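Local structure of hypothetical UPF0204 protein AF0625 (Archaeoglobus fulgidus, 1YQE) at residues A[187-192]-A[210-215]; A[109-114]-A[237-242]. The protein probably hydrolyses D-aminoacyl-tRNAs to free D-amino acids and tRNA, as a zinc-dependent deacylase that recycles mischarged tRNA. All coordinates share one frame; numbering follows the deposited sequence.

Contact 1: residues A[187-192]-A[210-215]; sequences DWNVAV and TTFTFG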
# COMPACT_ATOMS: atom_id res chain seq x y z
N ASP A 187 3.00 7.35 14.56
CA ASP A 187 1.76 7.72 15.23
C ASP A 187 0.84 8.59 14.38
O ASP A 187 0.11 9.44 14.90
CB ASP A 187 2.08 8.42 16.56
CG ASP A 187 2.76 9.75 16.37
OD1 ASP A 187 3.44 9.92 15.34
OD2 ASP A 187 2.63 10.63 17.25
N TRP A 188 0.86 8.37 13.07
CA TRP A 188 -0.01 9.11 12.18
C TRP A 188 -1.43 8.60 12.45
O TRP A 188 -1.61 7.44 12.81
CB TRP A 188 0.34 8.83 10.71
CG TRP A 188 1.72 9.27 10.32
CD1 TRP A 188 2.80 8.47 10.09
CD2 TRP A 188 2.15 10.61 10.10
NE1 TRP A 188 3.88 9.23 9.73
CE2 TRP A 188 3.51 10.55 9.73
CE3 TRP A 188 1.52 11.86 10.18
CZ2 TRP A 188 4.26 11.69 9.43
CZ3 TRP A 188 2.27 13.00 9.89
CH2 TRP A 188 3.62 12.91 9.52
N ASN A 189 -2.42 9.47 12.29
CA ASN A 189 -3.82 9.10 12.49
C ASN A 189 -4.16 8.13 11.36
O ASN A 189 -3.85 8.39 10.20
CB ASN A 189 -4.70 10.34 12.43
CG ASN A 189 -4.40 11.32 13.55
OD1 ASN A 189 -4.51 10.98 14.72
ND2 ASN A 189 -4.02 12.54 13.19
N VAL A 190 -4.80 7.01 11.70
CA VAL A 190 -5.13 5.99 10.71
C VAL A 190 -6.61 5.91 10.38
O VAL A 190 -7.46 5.85 11.28
CB VAL A 190 -4.67 4.59 11.18
CG1 VAL A 190 -4.89 3.56 10.07
CG2 VAL A 190 -3.20 4.63 11.60
N ALA A 191 -6.93 5.88 9.10
CA ALA A 191 -8.32 5.79 8.69
C ALA A 191 -8.53 4.78 7.57
O ALA A 191 -7.60 4.38 6.89
CB ALA A 191 -8.81 7.15 8.23
N VAL A 192 -9.78 4.35 7.43
CA VAL A 192 -10.16 3.48 6.34
C VAL A 192 -10.95 4.49 5.52
O VAL A 192 -11.73 5.26 6.07
CB VAL A 192 -11.09 2.34 6.78
CG1 VAL A 192 -11.81 1.77 5.57
CG2 VAL A 192 -10.28 1.23 7.45
N THR A 210 -1.75 16.02 5.10
CA THR A 210 -2.28 15.98 6.46
C THR A 210 -1.53 15.00 7.37
O THR A 210 -0.55 14.39 6.97
CB THR A 210 -3.78 15.62 6.46
OG1 THR A 210 -3.94 14.25 6.08
CG2 THR A 210 -4.55 16.51 5.48
N THR A 211 -2.01 14.87 8.61
CA THR A 211 -1.40 13.97 9.58
C THR A 211 -2.12 12.62 9.54
O THR A 211 -1.98 11.80 10.44
CB THR A 211 -1.49 14.54 11.00
OG1 THR A 211 -2.87 14.79 11.32
CG2 THR A 211 -0.71 15.86 11.11
N PHE A 212 -2.90 12.41 8.48
CA PHE A 212 -3.66 11.18 8.32
C PHE A 212 -3.07 10.23 7.30
O PHE A 212 -2.50 10.65 6.28
CB PHE A 212 -5.10 11.48 7.90
CG PHE A 212 -6.08 11.44 9.03
CD1 PHE A 212 -6.32 12.57 9.81
CD2 PHE A 212 -6.80 10.28 9.30
CE1 PHE A 212 -7.26 12.55 10.84
CE2 PHE A 212 -7.75 10.24 10.33
CZ PHE A 212 -7.97 11.38 11.10
N THR A 213 -3.20 8.94 7.57
CA THR A 213 -2.74 7.93 6.64
C THR A 213 -3.93 6.98 6.51
O THR A 213 -4.90 7.11 7.25
CB THR A 213 -1.52 7.15 7.17
OG1 THR A 213 -1.07 6.25 6.15
CG2 THR A 213 -1.86 6.35 8.43
N PHE A 214 -3.84 6.04 5.58
CA PHE A 214 -4.91 5.09 5.35
C PHE A 214 -4.42 3.66 5.41
O PHE A 214 -3.24 3.39 5.22
CB PHE A 214 -5.53 5.32 3.96
CG PHE A 214 -6.27 6.61 3.82
CD1 PHE A 214 -7.62 6.69 4.14
CD2 PHE A 214 -5.62 7.77 3.41
CE1 PHE A 214 -8.31 7.90 4.06
CE2 PHE A 214 -6.29 8.98 3.32
CZ PHE A 214 -7.65 9.05 3.64
N GLY A 215 -5.36 2.77 5.71
CA GLY A 215 -5.06 1.35 5.72
C GLY A 215 -5.69 0.91 4.41
O GLY A 215 -5.02 0.80 3.38
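Asn189 and Phe212 face each other across two parallel strands, 189-194 and 212-218, which helix 201-209 joins into a beta-alpha-beta unit at one edge of a four-stranded parallel sheet. The backbone ladder follows the parallel pattern, in which one residue bonds two neighbours of its partner. Asn189 takes Thr211 O with its N and offers its O to Thr213 N at 2.8 Å, the donor meeting that carbonyl almost head-on (C=O...N 179°). Ala191 repeats the scheme with Thr213 O and Gly215 N.

The side chain of Asn189 can be followed outward. Its CB sits over the centre of the Phe212 ring, 3.5 Å from the centroid, a CH-pi contact made almost along the ring normal. CG, anti to the carbonyl carbon (chi1 -64°), stays above the ring, nearest CE1, with the amide plane turned 40° from the ring. At the tip, ND2 reaches out toward Thr211 and makes a weak hydrogen bond to its OG1, 3.1 Å away. Asparagine suits this place, giving a methylene to the ring and an amide to the threonine beside it.

Ala191, on the same face, is small enough to fit at the edge of the Phe212 ring, where its CB lies 3.9 Å from CD2. Ile206 of the connecting helix and Ile244 of strand 242-245 also pack against Phe212. The opposite face carries Val190 and Thr213, whose branched side chains lie alongside each other, pointing the same way. Thr213 OG1 bonds Pro114 O, which ties the strand to helix 114-125, while its methyl is turned to the valine: Thr213 CG2 lies 3.8 Å from Val190 CG2.

Contact 2: residues A[109-114]-A[237-242]; sequences LAKPSP and LSEAEY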
# COMPACT_ATOMS: atom_id res chain seq x y z
N LEU A 109 -9.18 -9.23 2.92
CA LEU A 109 -8.27 -8.10 2.90
C LEU A 109 -6.90 -8.42 3.48
O LEU A 109 -6.79 -9.17 4.44
CB LEU A 109 -8.89 -6.94 3.69
CG LEU A 109 -10.26 -6.40 3.27
CD1 LEU A 109 -10.79 -5.44 4.34
CD2 LEU A 109 -10.13 -5.69 1.93
N ALA A 110 -5.86 -7.84 2.89
CA ALA A 110 -4.51 -8.05 3.40
C ALA A 110 -4.29 -7.05 4.53
O ALA A 110 -4.91 -5.99 4.57
CB ALA A 110 -3.49 -7.83 2.29
N LYS A 111 -3.41 -7.40 5.46
CA LYS A 111 -3.10 -6.52 6.57
C LYS A 111 -2.32 -5.31 6.05
O LYS A 111 -1.26 -5.46 5.45
CB LYS A 111 -2.25 -7.28 7.60
CG LYS A 111 -1.75 -6.46 8.80
CD LYS A 111 -2.85 -6.15 9.79
CE LYS A 111 -2.27 -5.65 11.11
NZ LYS A 111 -3.32 -5.34 12.11
N PRO A 112 -2.84 -4.09 6.24
CA PRO A 112 -2.13 -2.90 5.75
C PRO A 112 -0.97 -2.48 6.66
O PRO A 112 -0.80 -3.02 7.75
CB PRO A 112 -3.22 -1.83 5.69
CG PRO A 112 -4.11 -2.22 6.83
CD PRO A 112 -4.19 -3.73 6.72
N SER A 113 -0.17 -1.53 6.19
CA SER A 113 0.95 -1.00 6.97
C SER A 113 0.86 0.52 6.81
O SER A 113 1.69 1.14 6.14
CB SER A 113 2.28 -1.52 6.40
OG SER A 113 3.36 -1.25 7.28
N PRO A 114 -0.17 1.12 7.42
CA PRO A 114 -0.48 2.56 7.39
C PRO A 114 0.65 3.53 7.69
O PRO A 114 0.80 4.55 7.01
CB PRO A 114 -1.63 2.69 8.38
CG PRO A 114 -2.29 1.35 8.31
CD PRO A 114 -1.11 0.42 8.31
N LEU A 237 -8.55 -4.38 11.02
CA LEU A 237 -7.35 -4.87 10.35
C LEU A 237 -6.35 -3.72 10.15
O LEU A 237 -5.15 -3.88 10.31
CB LEU A 237 -7.73 -5.48 9.00
CG LEU A 237 -6.70 -6.36 8.30
CD1 LEU A 237 -6.38 -7.56 9.18
CD2 LEU A 237 -7.25 -6.83 6.95
N SER A 238 -6.88 -2.55 9.80
CA SER A 238 -6.05 -1.37 9.57
C SER A 238 -5.60 -0.70 10.86
O SER A 238 -4.71 0.14 10.85
CB SER A 238 -6.83 -0.34 8.74
OG SER A 238 -7.23 -0.88 7.49
N GLU A 239 -6.22 -1.09 11.98
CA GLU A 239 -5.93 -0.50 13.28
C GLU A 239 -6.31 0.98 13.21
O GLU A 239 -5.70 1.84 13.84
CB GLU A 239 -4.44 -0.69 13.65
CG GLU A 239 -4.07 -2.18 13.75
CD GLU A 239 -2.67 -2.44 14.29
OE1 GLU A 239 -2.17 -3.57 14.07
OE2 GLU A 239 -2.07 -1.55 14.94
N ALA A 240 -7.36 1.25 12.44
CA ALA A 240 -7.87 2.60 12.25
C ALA A 240 -8.74 3.09 13.39
O ALA A 240 -9.44 2.31 14.03
CB ALA A 240 -8.66 2.66 10.95
N GLU A 241 -8.69 4.39 13.63
CA GLU A 241 -9.51 5.01 14.66
C GLU A 241 -10.54 5.90 13.98
O GLU A 241 -11.33 6.57 14.64
CB GLU A 241 -8.65 5.86 15.61
CG GLU A 241 -7.77 5.07 16.56
CD GLU A 241 -8.56 4.06 17.39
OE1 GLU A 241 -9.67 4.40 17.85
OE2 GLU A 241 -8.06 2.93 17.59
N TYR A 242 -10.55 5.88 12.65
CA TYR A 242 -11.47 6.72 11.88
C TYR A 242 -11.86 6.12 10.54
O TYR A 242 -11.18 5.25 10.01
CB TYR A 242 -10.80 8.06 11.54
CG TYR A 242 -10.28 8.86 12.70
CD1 TYR A 242 -11.10 9.76 13.38
CD2 TYR A 242 -8.95 8.75 13.10
CE1 TYR A 242 -10.61 10.53 14.43
CE2 TYR A 242 -8.45 9.51 14.15
CZ TYR A 242 -9.28 10.40 14.81
OH TYR A 242 -8.79 11.17 15.83
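Lys111 reaches across to the C-terminal end of helix 228-238, which closes in a Schellman motif with Glu239, at positive phi, as its C' residue. The lysine leaves its backbone with CG anti to N (chi1 176°), bends once at chi2 (73°), and then runs extended to the amine. That single bend carries NZ to two acceptors: Leu237 O at 3.0 Å and Glu239 OE1 at 2.9 Å, the latter a salt bridge. The carboxylate uses the anti lone pair of OE1, and the two side chains cross at about a right angle. A long cation suits a helix end, where its charge probably complements the carbonyl-rich terminus as well as the glutamate.

Leu237 supplies the apolar half. With CG anti to its own N (chi1 -164°), its two methyls meet different parts of the loop: CD1 meets the aliphatic part of Lys111 at CD, while CD2 lies 3.7 Å from Leu109 CB and also touches the carbonyl oxygens of Leu109 and Ala110.

Two prolines complete the surface offered by the irregular segment 109-114. Pro112 CD packs 4.0 Å from Leu237 CG, and Pro114, first residue of helix 114-125, brings its CG to Ser238 O. Ser238 OG bonds Ala234 O within its own helix, so the serine meets the loop by packing: Pro112 CG lies 3.5 Å from Ser238 OG.

Overall arrangement
Contact 1 is buried, whereas contact 2 is only partly so, with the exposed Glu239 at its margin. In contact 1, repeated backbone bonds set the strand register, with aromatic and small side chains packed beside it. Contact 2 has no such ladder: an irregular loop meets a helix end through aliphatic packing and a lysine shared by a backbone carbonyl and a carboxylate. They are joined through neighbouring elements: helix 228-238 follows strand 212-218 in the chain, and segment 109-114 leads into helix 114-125, which packs on Val190 and Thr213. Val190 O lies 3.0 Å from Glu241 N, a probable hydrogen bond from strand 189-194 to the residue just before strand 242-245, and Tyr242 packs edge-to-face with Phe212.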